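Local coordinates for acinetobacter secreted protease CpaA (Acinetobacter nosocomialis M2, PDB 6O38), which is a secreted zinc-dependent metalloprotease, exported by the type II secretion system and bound by its chaperone CpaB, at residues A[158-162]-A[544-548]. Sequence-based numbering, arbitrary orientation.
Sequences NLLFP and KYGVR
Phe161 sets the end of its ring against the backbone of Tyr545, Gly546 and Val547. CE2 leads, 3.4 Å from Tyr545 O, and the neighbouring CZ comes 3.8 Å from Gly546 O. Both carbonyl oxygens meet the ring obliquely. Val547 CA lies at the ring edge near its plane, 4.1 Å from CZ. The bump is thus the far end of a phenyl ring, and the shallow hollow lies between this bend of main chain and Val547 CG2. Gly546 has phi 84°, a backbone shape that suits a residue without a side chain, and the ring end lies against its carbonyl group.

Leu160 supplies a second, smaller bump beside the first. Its CG stands opposite the backbone N (chi1 180°), and the CD2 branch makes the contact. This methyl sits 4.4 Å from Tyr545 CB and also 4.4 Å from Val547 CG2. CG2 in turn lies 4.2 Å from Phe161 CE2, so one valine methyl meets both Leu160 and Phe161. The Tyr545 ring leads away from the interface, and Lys544 CG covers one of its faces over the centre. No hydrogen bond links the two segments, which bury a modest 157 Å² together.

Segment 158-162 belongs to a loop between strands 152-154 and 166-167, in one of the StcE-type beta-sandwich domains. Segment 544-548 lies between helices 496-504 and 557-569; the first of these carries the zinc ligands His498 and His502. Strand 183-195 lies against both loops, with Val185 touching Leu160 and Tyr545. Arg233 bridges alongside, touching Phe161 and hydrogen-bonding Gly546 O. The contact joins the loop between strands 152-154 and 166-167 to the long loop leading to helix 557-569.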
loop_
_atom_site.group_PDB
_atom_site.type_symbol
_atom_site.label_atom_id
_atom_site.label_comp_id
_atom_site.label_asym_id
_atom_site.label_seq_id
_atom_site.Cartn_x
_atom_site.Cartn_y
_atom_site.Cartn_z
ATOM N N ASN A 158 4.692 22.940 14.534
ATOM C CA ASN A 158 4.182 22.780 13.180
ATOM C C ASN A 158 4.560 21.437 12.564
ATOM O O ASN A 158 4.514 21.290 11.338
ATOM C CB ASN A 158 4.666 23.928 12.292
ATOM C CG ASN A 158 6.178 24.062 12.277
ATOM O OD1 ASN A 158 6.894 23.270 12.889
ATOM N ND2 ASN A 158 6.672 25.073 11.572
ATOM N N LEU A 159 4.933 20.461 13.385
ATOM C CA LEU A 159 5.189 19.111 12.909
ATOM C C LEU A 159 3.931 18.265 13.046
ATOM O O LEU A 159 3.106 18.485 13.938
ATOM C CB LEU A 159 6.345 18.473 13.681
ATOM C CG LEU A 159 7.652 19.269 13.689
ATOM C CD1 LEU A 159 8.752 18.501 14.403
ATOM C CD2 LEU A 159 8.078 19.623 12.271
ATOM N N LEU A 160 3.781 17.298 12.137
ATOM C CA LEU A 160 2.590 16.453 12.138
ATOM C C LEU A 160 2.422 15.731 13.471
ATOM O O LEU A 160 1.314 15.664 14.015
ATOM C CB LEU A 160 2.655 15.450 10.987
ATOM C CG LEU A 160 1.471 14.489 10.870
ATOM C CD1 LEU A 160 0.212 15.234 10.459
ATOM C CD2 LEU A 160 1.784 13.370 9.889
ATOM N N PHE A 161 3.510 15.187 14.011
ATOM C CA PHE A 161 3.498 14.536 15.309
ATOM C C PHE A 161 4.700 14.991 16.126
ATOM O O PHE A 161 5.782 15.211 15.570
ATOM C CB PHE A 161 3.516 13.006 15.167
ATOM C CG PHE A 161 2.232 12.431 14.643
ATOM C CD1 PHE A 161 1.121 12.323 15.463
ATOM C CD2 PHE A 161 2.139 11.990 13.334
ATOM C CE1 PHE A 161 -0.062 11.792 14.985
ATOM C CE2 PHE A 161 0.957 11.457 12.850
ATOM C CZ PHE A 161 -0.144 11.359 13.677
ATOM N N PRO A 162 4.545 15.139 17.442
ATOM C CA PRO A 162 5.664 15.582 18.293
ATOM C C PRO A 162 6.625 14.446 18.633
ATOM O O PRO A 162 6.795 14.059 19.793
ATOM C CB PRO A 162 4.936 16.130 19.527
ATOM C CG PRO A 162 3.703 15.300 19.621
ATOM C CD PRO A 162 3.295 14.975 18.207
ATOM N N LYS A 544 2.399 4.510 6.706
ATOM C CA LYS A 544 3.574 5.354 6.527
ATOM C C LYS A 544 3.623 6.521 7.508
ATOM O O LYS A 544 4.675 6.798 8.093
ATOM C CB LYS A 544 3.622 5.886 5.091
ATOM C CG LYS A 544 4.765 6.855 4.835
ATOM C CD LYS A 544 4.973 7.107 3.353
ATOM C CE LYS A 544 6.260 7.882 3.113
ATOM N NZ LYS A 544 7.374 7.392 3.971
ATOM N N TYR A 545 2.501 7.214 7.701
ATOM C CA TYR A 545 2.507 8.464 8.447
ATOM C C TYR A 545 1.983 8.334 9.871
ATOM O O TYR A 545 2.224 9.232 10.685
ATOM C CB TYR A 545 1.696 9.521 7.693
ATOM C CG TYR A 545 2.217 9.754 6.292
ATOM C CD1 TYR A 545 3.388 10.468 6.078
ATOM C CD2 TYR A 545 1.547 9.247 5.187
ATOM C CE1 TYR A 545 3.874 10.677 4.801
ATOM C CE2 TYR A 545 2.025 9.451 3.905
ATOM C CZ TYR A 545 3.188 10.168 3.719
ATOM O OH TYR A 545 3.669 10.376 2.446
ATOM N N GLY A 546 1.277 7.252 10.193
ATOM C CA GLY A 546 0.815 7.023 11.543
ATOM C C GLY A 546 -0.486 7.700 11.912
ATOM O O GLY A 546 -0.885 7.637 13.081
ATOM N N VAL A 547 -1.156 8.353 10.961
ATOM C CA VAL A 547 -2.427 9.003 11.250
ATOM C C VAL A 547 -3.469 7.949 11.596
ATOM O O VAL A 547 -3.642 6.960 10.873
ATOM C CB VAL A 547 -2.875 9.861 10.056
ATOM C CG1 VAL A 547 -4.244 10.470 10.320
ATOM C CG2 VAL A 547 -1.848 10.945 9.768
ATOM N N ARG A 548 -4.162 8.152 12.713
ATOM C CA ARG A 548 -5.241 7.254 13.100
ATOM C C ARG A 548 -6.402 7.368 12.117
ATOM O O ARG A 548 -6.882 8.469 11.829
ATOM C CB ARG A 548 -5.698 7.560 14.524
ATOM C CG ARG A 548 -6.989 6.873 14.924
ATOM C CD ARG A 548 -7.026 6.616 16.418
ATOM N NE ARG A 548 -6.655 7.786 17.204
ATOM C CZ ARG A 548 -6.040 7.723 18.379
ATOM N NH1 ARG A 548 -5.725 6.545 18.901
ATOM N NH2 ARG A 548 -5.736 8.835 19.033
#